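Local atomic coordinates of spore germination protein GerM (PDB entry 6GZB), a protein that is of unknown biochemical function but affects both sporulation and germination in Bacillus subtilis, and carries two GerMN domains in tandem. Residues D154-R159 / D177-K182; D135-V140 / G171-S176; A106-N111 / A122-E127. All coordinates share one frame; numbering follows the deposited sequence.

Overall arrangement
The three contacts lie on the same side of the chain's centre and belong to one four-stranded sheet and the helix 136-147 packed on it. Contact 3 pairs edge strand 110-114 with 119-124, and contact 1 lays the loop 177-182 against strand 155-160, the next strand across; Arg-159 and Phe-124 join them through backbone. Both are partly buried and combine backbone bonds with an apolar patch. Contact 2 is a surface contact, in which a single buried carboxylate on the helix grips the loop 171-176. Contacts 1 and 2 share that loop's course, their centres about 12 Å apart, and touch through Leu-158, Leu-179, Val-140 and Ile-175.

Contact 1: D154-R159 / D177-K182; sequences DKVKLR and DDLSRK
Residues 154-158 and 177-180 run with end-to-end directions 130° apart, and the two backbones meet at a single direct bond, Val-156 N to Leu-179 O, 2.8 Å long and bent at the hydrogen (132°), with the donor in the carbonyl plane. The same Leu-179 O also receives a CA-H...O contact from Lys-155 CA at 3.3 Å. A water next to this point extends the junction: it donates to Val-156 O and Asp-177 O and accepts from Leu-179 N, so three backbone groups are bridged where the chains do not pair directly. Leu-179 carries the apolar part. Its CD1 meets Leu-158 CD2 at 4.1 Å, the two side chains crossing at about a right angle, and Val-156 CG1 lies 4.3 Å from the same CD1. Val-140 and Thr-144 of helix 136-147 also touch Leu-179, placing it between strand and helix. Lys-157 keeps an extended chain until its last torsion (chi4 -62°), whose bend turns NZ toward Asp-177 O, 3.1 Å away, with NZ tilted out of the carbonyl plane. Lys-155 brushes Asp-178 with its aliphatic part, CD to OD2 3.5 Å, while its NZ turns to Asp-154 OD1 in a salt bridge and to Asp-117 O. Ser-180 OG accepts from Lys-182 N, in an ST turn that leads into the 3-10 segment. The chemistry implies a loop held through its carbonyls by one backbone amide, one lysine ammonium and a bridging water, with Leu-179 supplying apolar packing; the Asp-177 and Asp-178 carboxylates stand too far from the lysine ammonium groups to pair, so any attraction is probably weak.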
loop_
_atom_site.group_PDB
_atom_site.type_symbol
_atom_site.label_atom_id
_atom_site.label_comp_id
_atom_site.label_asym_id
_atom_site.label_seq_id
_atom_site.Cartn_x
_atom_site.Cartn_y
_atom_site.Cartn_z
ATOM N N ASP A 154 10.509 3.823 -9.705
ATOM C CA ASP A 154 10.673 3.350 -8.333
ATOM C C ASP A 154 11.153 4.417 -7.362
ATOM O O ASP A 154 11.262 4.159 -6.174
ATOM C CB ASP A 154 11.600 2.134 -8.281
ATOM C CG ASP A 154 12.848 2.320 -9.106
ATOM O OD1 ASP A 154 13.404 3.437 -9.099
ATOM O OD2 ASP A 154 13.261 1.354 -9.784
ATOM N N LYS A 155 11.376 5.631 -7.859
ATOM C CA LYS A 155 11.782 6.753 -7.011
ATOM C C LYS A 155 11.101 8.014 -7.503
ATOM O O LYS A 155 10.799 8.142 -8.691
ATOM C CB LYS A 155 13.299 6.971 -7.085
ATOM C CG LYS A 155 14.135 5.877 -6.446
ATOM C CD LYS A 155 15.624 6.141 -6.639
ATOM C CE LYS A 155 16.014 6.210 -8.111
ATOM N NZ LYS A 155 16.216 4.858 -8.699
ATOM N N VAL A 156 10.920 8.973 -6.606
ATOM C CA VAL A 156 10.123 10.147 -6.926
ATOM C C VAL A 156 10.806 11.411 -6.428
ATOM O O VAL A 156 11.348 11.444 -5.321
ATOM C CB VAL A 156 8.712 10.040 -6.307
ATOM C CG1 VAL A 156 7.951 11.339 -6.471
ATOM C CG2 VAL A 156 7.942 8.889 -6.940
ATOM N N LYS A 157 10.769 12.450 -7.252
ATOM C CA LYS A 157 11.212 13.774 -6.850
ATOM C C LYS A 157 10.080 14.754 -7.105
ATOM O O LYS A 157 9.370 14.654 -8.107
ATOM C CB LYS A 157 12.439 14.203 -7.654
ATOM C CG LYS A 157 13.735 13.527 -7.237
ATOM C CD LYS A 157 14.901 14.068 -8.050
ATOM C CE LYS A 157 16.152 13.209 -7.918
ATOM N NZ LYS A 157 16.665 13.164 -6.523
ATOM N N LEU A 158 9.906 15.695 -6.187
ATOM C CA LEU A 158 8.785 16.624 -6.249
ATOM C C LEU A 158 9.288 18.024 -6.593
ATOM O O LEU A 158 10.311 18.459 -6.083
ATOM C CB LEU A 158 8.065 16.651 -4.901
ATOM C CG LEU A 158 6.905 15.677 -4.633
ATOM C CD1 LEU A 158 6.877 14.484 -5.564
ATOM C CD2 LEU A 158 6.907 15.216 -3.188
ATOM N N ARG A 159 8.583 18.716 -7.480
ATOM C CA ARG A 159 8.872 20.120 -7.739
ATOM C C ARG A 159 7.602 20.943 -7.755
ATOM O O ARG A 159 6.524 20.432 -8.055
ATOM C CB ARG A 159 9.591 20.274 -9.078
ATOM C CG ARG A 159 11.012 19.741 -9.080
ATOM C CD ARG A 159 11.605 19.775 -10.477
ATOM N NE ARG A 159 12.975 19.282 -10.493
ATOM C CZ ARG A 159 13.773 19.315 -11.553
ATOM N NH1 ARG A 159 13.367 19.875 -12.688
ATOM N NH2 ARG A 159 14.997 18.823 -11.463
ATOM N N ASP A 177 16.024 12.922 -0.922
ATOM C CA ASP A 177 16.369 12.898 -2.345
ATOM C C ASP A 177 15.864 11.607 -2.977
ATOM O O ASP A 177 15.396 11.599 -4.111
ATOM C CB ASP A 177 17.886 13.003 -2.528
ATOM C CG ASP A 177 18.409 14.411 -2.286
ATOM O OD1 ASP A 177 17.764 15.151 -1.518
ATOM O OD2 ASP A 177 19.478 14.769 -2.832
ATOM N N ASP A 178 16.028 10.515 -2.239
ATOM C CA ASP A 178 15.503 9.228 -2.619
ATOM C C ASP A 178 14.141 9.028 -1.948
ATOM O O ASP A 178 14.068 8.819 -0.738
ATOM C CB ASP A 178 16.474 8.127 -2.180
ATOM C CG ASP A 178 16.037 6.743 -2.650
ATOM O OD1 ASP A 178 14.882 6.344 -2.371
ATOM O OD2 ASP A 178 16.833 6.075 -3.338
ATOM N N LEU A 179 13.072 9.129 -2.731
ATOM C CA LEU A 179 11.702 9.042 -2.201
ATOM C C LEU A 179 10.989 7.859 -2.847
ATOM O O LEU A 179 10.818 7.831 -4.068
ATOM C CB LEU A 179 10.937 10.319 -2.524
ATOM C CG LEU A 179 9.892 10.850 -1.544
ATOM C CD1 LEU A 179 8.944 11.793 -2.261
ATOM C CD2 LEU A 179 9.130 9.744 -0.860
ATOM N N SER A 180 10.571 6.893 -2.032
ATOM C CA SER A 180 9.983 5.659 -2.547
ATOM C C SER A 180 8.999 5.045 -1.555
ATOM O O SER A 180 8.742 5.610 -0.482
ATOM C CB SER A 180 11.092 4.650 -2.859
ATOM O OG SER A 180 11.550 4.031 -1.672
ATOM N N ARG A 181 8.466 3.877 -1.907
ATOM C CA ARG A 181 7.535 3.159 -1.037
ATOM C C ARG A 181 8.195 2.750 0.264
ATOM O O ARG A 181 7.515 2.508 1.255
ATOM C CB ARG A 181 6.951 1.933 -1.740
ATOM C CG ARG A 181 6.019 2.292 -2.881
ATOM C CD ARG A 181 5.157 1.126 -3.369
ATOM N NE ARG A 181 4.204 1.592 -4.377
ATOM C CZ ARG A 181 3.141 0.919 -4.801
ATOM N NH1 ARG A 181 2.860 -0.282 -4.320
ATOM N NH2 ARG A 181 2.350 1.459 -5.713
ATOM N N LYS A 182 9.524 2.724 0.280
ATOM C CA LYS A 182 10.257 2.315 1.474
ATOM C C LYS A 182 10.236 3.405 2.538
ATOM O O LYS A 182 10.517 3.146 3.705
ATOM C CB LYS A 182 11.705 1.948 1.137
ATOM C CG LYS A 182 11.844 0.647 0.367
ATOM C CD LYS A 182 13.265 0.455 -0.131
ATOM C CE LYS A 182 13.456 -0.936 -0.711
ATOM N NZ LYS A 182 14.877 -1.179 -1.079
HETATM O O HOH W 1 8.983 2.381 -4.480
HETATM O O HOH W 2 13.639 10.014 -5.328
#

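Contact 2: D135-V140 / G171-S176; sequences DEQKIV and GGTPIS
The first turn of helix 136-147 meets the loop that follows strand 163-164, and Glu-136 and Thr-173 carry the contact. With CG anti to the backbone N and the chain extended beyond it, the Glu-136 carboxylate reaches the loop and uses both oxygens. Its OE2 accepts from Gly-171 N at 2.6 Å through the syn lone pair, the N-H...O angle being 143°. OE1 takes two bonds from one residue: Thr-173 OG1 donates to it at a very short 2.5 Å, and Thr-173 N at 3.0 Å. The amide bond is fairly straight (156°), but its nitrogen stands above the carboxylate plane, 49° out of it. Three loop donors therefore fix the rotation of one buried carboxylate at the start of a helix that packs on the domain's mixed sheet, and the loop bends round that carboxylate from Gly-171 to Thr-173. Tyr-131 OH adds a further bond to OE2, while Met-168 and Val-170 touch the Glu-136 side chain. So many donors would probably favour the ionised form. Gly-172 adopts a positive phi, which by itself favours glycine, and at Gly-171 a CB would point toward Glu-136 and clash with OE1. Beside this polar grip the packing is slight: Thr-173 CG2 lies 4.1 Å from Gln-137 CG, methyl against methylene, with the Gln-137 chain lying across it.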
loop_
_atom_site.group_PDB
_atom_site.type_symbol
_atom_site.label_atom_id
_atom_site.label_comp_id
_atom_site.label_asym_id
_atom_site.label_seq_id
_atom_site.Cartn_x
_atom_site.Cartn_y
_atom_site.Cartn_z
ATOM N N ASP A 135 -2.786 17.239 6.193
ATOM C CA ASP A 135 -2.730 16.300 5.077
ATOM C C ASP A 135 -1.331 16.183 4.448
ATOM O O ASP A 135 -1.145 15.458 3.475
ATOM C CB ASP A 135 -3.734 16.708 4.001
ATOM C CG ASP A 135 -5.180 16.464 4.426
ATOM O OD1 ASP A 135 -5.414 15.595 5.291
ATOM O OD2 ASP A 135 -6.073 17.162 3.906
ATOM N N GLU A 136 -0.356 16.885 5.012
ATOM C CA GLU A 136 0.941 17.053 4.355
ATOM C C GLU A 136 1.623 15.722 4.015
ATOM O O GLU A 136 2.027 15.496 2.876
ATOM C CB GLU A 136 1.861 17.887 5.231
ATOM C CG GLU A 136 3.135 18.314 4.540
ATOM C CD GLU A 136 3.725 19.564 5.154
ATOM O OE1 GLU A 136 4.481 19.447 6.141
ATOM O OE2 GLU A 136 3.421 20.658 4.641
ATOM N N GLN A 137 1.726 14.838 5.003
ATOM C CA GLN A 137 2.352 13.537 4.793
ATOM C C GLN A 137 1.512 12.660 3.874
ATOM O O GLN A 137 2.048 11.890 3.097
ATOM C CB GLN A 137 2.567 12.812 6.125
ATOM C CG GLN A 137 3.768 13.289 6.913
ATOM C CD GLN A 137 4.479 12.152 7.607
ATOM O OE1 GLN A 137 5.390 11.535 7.047
ATOM N NE2 GLN A 137 4.034 11.831 8.813
ATOM N N LYS A 138 0.192 12.782 3.966
ATOM C CA LYS A 138 -0.701 12.021 3.099
ATOM C C LYS A 138 -0.421 12.318 1.640
ATOM O O LYS A 138 -0.357 11.411 0.813
ATOM C CB LYS A 138 -2.165 12.357 3.409
ATOM C CG LYS A 138 -2.597 12.028 4.826
ATOM C CD LYS A 138 -4.067 12.364 5.046
ATOM C CE LYS A 138 -4.364 12.597 6.517
ATOM N NZ LYS A 138 -4.028 11.426 7.365
ATOM N N ILE A 139 -0.271 13.603 1.325
ATOM C CA ILE A 139 -0.024 14.024 -0.045
ATOM C C ILE A 139 1.283 13.438 -0.593
ATOM O O ILE A 139 1.317 12.913 -1.705
ATOM C CB ILE A 139 -0.023 15.560 -0.143
ATOM C CG1 ILE A 139 -1.456 16.076 -0.019
ATOM C CG2 ILE A 139 0.599 16.033 -1.449
ATOM C CD1 ILE A 139 -1.542 17.526 0.401
ATOM N N VAL A 140 2.349 13.500 0.192
ATOM C CA VAL A 140 3.639 12.947 -0.239
ATOM C C VAL A 140 3.528 11.445 -0.503
ATOM O O VAL A 140 4.022 10.940 -1.506
ATOM C CB VAL A 140 4.745 13.174 0.814
ATOM C CG1 VAL A 140 6.063 12.574 0.335
ATOM C CG2 VAL A 140 4.922 14.659 1.094
ATOM N N GLY A 171 3.951 22.863 5.995
ATOM C CA GLY A 171 4.344 22.477 7.345
ATOM C C GLY A 171 5.797 22.054 7.471
ATOM O O GLY A 171 6.256 21.728 8.556
ATOM N N GLY A 172 6.512 21.992 6.358
ATOM C CA GLY A 172 7.961 21.783 6.405
ATOM C C GLY A 172 8.397 20.329 6.546
ATOM O O GLY A 172 9.555 20.059 6.834
ATOM N N THR A 173 7.488 19.388 6.315
ATOM C CA THR A 173 7.845 17.975 6.340
ATOM C C THR A 173 8.974 17.698 5.356
ATOM O O THR A 173 8.847 17.983 4.173
ATOM C CB THR A 173 6.646 17.078 5.968
ATOM O OG1 THR A 173 5.567 17.339 6.870
ATOM C CG2 THR A 173 7.032 15.597 6.036
ATOM N N PRO A 174 10.087 17.142 5.851
ATOM C CA PRO A 174 11.229 16.865 4.986
ATOM C C PRO A 174 10.915 15.818 3.936
ATOM O O PRO A 174 10.211 14.859 4.213
ATOM C CB PRO A 174 12.289 16.338 5.956
ATOM C CG PRO A 174 11.917 16.921 7.275
ATOM C CD PRO A 174 10.419 16.965 7.274
ATOM N N ILE A 175 11.448 16.014 2.738
ATOM C CA ILE A 175 11.431 15.003 1.695
ATOM C C ILE A 175 12.870 14.658 1.312
ATOM O O ILE A 175 13.650 15.538 0.982
ATOM C CB ILE A 175 10.753 15.531 0.427
ATOM C CG1 ILE A 175 9.366 16.093 0.735
ATOM C CG2 ILE A 175 10.685 14.434 -0.621
ATOM C CD1 ILE A 175 8.884 17.070 -0.317
ATOM N N SER A 176 13.207 13.376 1.356
ATOM C CA SER A 176 14.549 12.921 1.010
ATOM C C SER A 176 14.761 12.857 -0.508
ATOM O O SER A 176 13.796 12.842 -1.289
ATOM C CB SER A 176 14.808 11.555 1.646
ATOM O OG SER A 176 13.798 10.617 1.294
#

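Contact 3: A106-N111 / A122-E127; sequences ADTTVN and ADFSNE. With EDO (1,2-ethanediol), chain H.
Val-110 lays CG2 over one face of the Phe-124 ring, 3.8 Å from the centroid and 23° off the normal, a CH-pi contact between side chains that lie side by side. Thr-108 CG2 adds an oblique approach to Phe-124 CD1 at 3.7 Å, and Leu-83 of helix 78-84 touches both Val-110 and Phe-124. Asn-111 and Asp-123 form a hydrogen-bonded pair: Asp-123 N gives to Asn-111 O at 2.8 Å, almost straight (177°), and Asn-111 N to Asp-123 O. Beyond the strand ends, Ser-125 N still donates to Thr-109 O, but the return bond comes from Thr-109 N to Ser-125 OG at 3.1 Å, so a side chain replaces a carbonyl. The same OG donates to Glu-127 OE1 at 2.7 Å. Shortening Glu-127 to an alanine removes that acceptor and would probably leave the Ser-125 hydroxyl free to turn from Thr-109 N. On the face of Asn-111 and Asp-123, ethanediol, probably from the crystallisation liquor, bonds Thr-109 OG1 at 2.7 Å through O1. The non-hydrogen-bonded pair Val-110 with Phe-124, followed by that hydrogen-bonded pair, is antiparallel beta hairpin pairing, met away from the turn, with 110-114 the outermost strand of the sheet.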
loop_
_atom_site.group_PDB
_atom_site.type_symbol
_atom_site.label_atom_id
_atom_site.label_comp_id
_atom_site.label_asym_id
_atom_site.label_seq_id
_atom_site.Cartn_x
_atom_site.Cartn_y
_atom_site.Cartn_z
ATOM N N ALA A 106 -7.522 21.645 -5.560
ATOM C CA ALA A 106 -8.197 21.960 -6.818
ATOM C C ALA A 106 -7.317 22.823 -7.706
ATOM O O ALA A 106 -6.569 23.676 -7.221
ATOM C CB ALA A 106 -9.519 22.668 -6.549
ATOM N N ASP A 107 -7.372 22.544 -9.004
ATOM C CA ASP A 107 -6.696 23.342 -10.016
ATOM C C ASP A 107 -5.184 23.120 -10.024
ATOM O O ASP A 107 -4.461 23.815 -10.733
ATOM C CB ASP A 107 -7.011 24.830 -9.841
ATOM C CG ASP A 107 -8.488 25.138 -10.005
ATOM O OD1 ASP A 107 -9.077 24.727 -11.028
ATOM O OD2 ASP A 107 -9.058 25.799 -9.108
ATOM N N THR A 108 -4.714 22.113 -9.296
ATOM C CA THR A 108 -3.330 21.670 -9.440
ATOM C C THR A 108 -3.132 20.982 -10.784
ATOM O O THR A 108 -3.933 20.138 -11.180
ATOM C CB THR A 108 -2.917 20.712 -8.307
ATOM O OG1 THR A 108 -3.083 21.363 -7.038
ATOM C CG2 THR A 108 -1.464 20.290 -8.471
ATOM N N THR A 109 -2.096 21.394 -11.512
ATOM C CA THR A 109 -1.673 20.697 -12.728
ATOM C C THR A 109 -0.257 20.165 -12.534
ATOM O O THR A 109 0.432 20.562 -11.600
ATOM C CB THR A 109 -1.693 21.636 -13.951
ATOM O OG1 THR A 109 -0.758 22.703 -13.753
ATOM C CG2 THR A 109 -3.094 22.216 -14.162
ATOM N N VAL A 110 0.180 19.261 -13.405
ATOM C CA VAL A 110 1.441 18.569 -13.180
ATOM C C VAL A 110 2.044 18.042 -14.474
ATOM O O VAL A 110 1.324 17.628 -15.377
ATOM C CB VAL A 110 1.262 17.399 -12.189
ATOM C CG1 VAL A 110 0.380 16.316 -12.795
ATOM C CG2 VAL A 110 2.614 16.832 -11.769
ATOM N N ASN A 111 3.372 18.111 -14.568
ATOM C CA ASN A 111 4.142 17.370 -15.560
ATOM C C ASN A 111 4.954 16.270 -14.878
ATOM O O ASN A 111 5.439 16.439 -13.758
ATOM C CB ASN A 111 5.102 18.307 -16.299
ATOM C CG ASN A 111 4.383 19.421 -17.028
ATOM O OD1 ASN A 111 3.387 19.191 -17.710
ATOM N ND2 ASN A 111 4.892 20.636 -16.898
ATOM N N ALA A 122 7.961 14.853 -10.559
ATOM C CA ALA A 122 6.614 15.384 -10.653
ATOM C C ALA A 122 6.647 16.870 -10.375
ATOM O O ALA A 122 6.928 17.289 -9.253
ATOM C CB ALA A 122 5.699 14.683 -9.662
ATOM N N ASP A 123 6.365 17.662 -11.406
ATOM C CA ASP A 123 6.495 19.115 -11.325
ATOM C C ASP A 123 5.099 19.732 -11.316
ATOM O O ASP A 123 4.374 19.656 -12.300
ATOM C CB ASP A 123 7.310 19.633 -12.521
ATOM C CG ASP A 123 7.739 21.094 -12.367
ATOM O OD1 ASP A 123 7.352 21.741 -11.371
ATOM O OD2 ASP A 123 8.418 21.614 -13.275
ATOM N N PHE A 124 4.722 20.311 -10.183
ATOM C CA PHE A 124 3.345 20.744 -9.947
ATOM C C PHE A 124 3.215 22.253 -10.138
ATOM O O PHE A 124 4.170 23.006 -9.941
ATOM C CB PHE A 124 2.910 20.377 -8.520
ATOM C CG PHE A 124 2.805 18.897 -8.277
ATOM C CD1 PHE A 124 1.643 18.212 -8.588
ATOM C CD2 PHE A 124 3.844 18.200 -7.680
ATOM C CE1 PHE A 124 1.534 16.854 -8.350
ATOM C CE2 PHE A 124 3.742 16.834 -7.439
ATOM C CZ PHE A 124 2.582 16.164 -7.768
ATOM N N SER A 125 2.007 22.698 -10.448
ATOM C CA SER A 125 1.687 24.112 -10.418
ATOM C C SER A 125 1.579 24.607 -8.974
ATOM O O SER A 125 1.614 23.814 -8.032
ATOM C CB SER A 125 0.384 24.367 -11.170
ATOM O OG SER A 125 -0.737 23.912 -10.435
ATOM N N ASN A 126 1.411 25.916 -8.811
ATOM C CA ASN A 126 1.496 26.540 -7.497
ATOM C C ASN A 126 0.316 26.202 -6.596
ATOM O O ASN A 126 0.417 26.321 -5.368
ATOM C CB ASN A 126 1.627 28.057 -7.622
ATOM C CG ASN A 126 2.094 28.705 -6.331
ATOM O OD1 ASN A 126 1.334 29.404 -5.659
ATOM N ND2 ASN A 126 3.329 28.416 -5.941
ATOM N N GLU A 127 -0.801 25.795 -7.194
ATOM C CA GLU A 127 -1.975 25.364 -6.414
ATOM C C GLU A 127 -1.661 24.175 -5.504
ATOM O O GLU A 127 -2.383 23.917 -4.531
ATOM C CB GLU A 127 -3.125 24.989 -7.346
ATOM C CG GLU A 127 -3.810 26.181 -7.986
ATOM C CD GLU A 127 -3.110 26.662 -9.239
ATOM O OE1 GLU A 127 -2.079 26.063 -9.626
ATOM O OE2 GLU A 127 -3.614 27.627 -9.851
HETATM C C1 EDO H . 2.884 22.803 -15.023
HETATM O O1 EDO H . 1.680 22.091 -14.700
HETATM C C2 EDO H . 3.441 23.506 -13.791
HETATM O O2 EDO H . 4.861 23.680 -13.908
HETATM O O HOH W 3 7.520 20.639 -15.939
#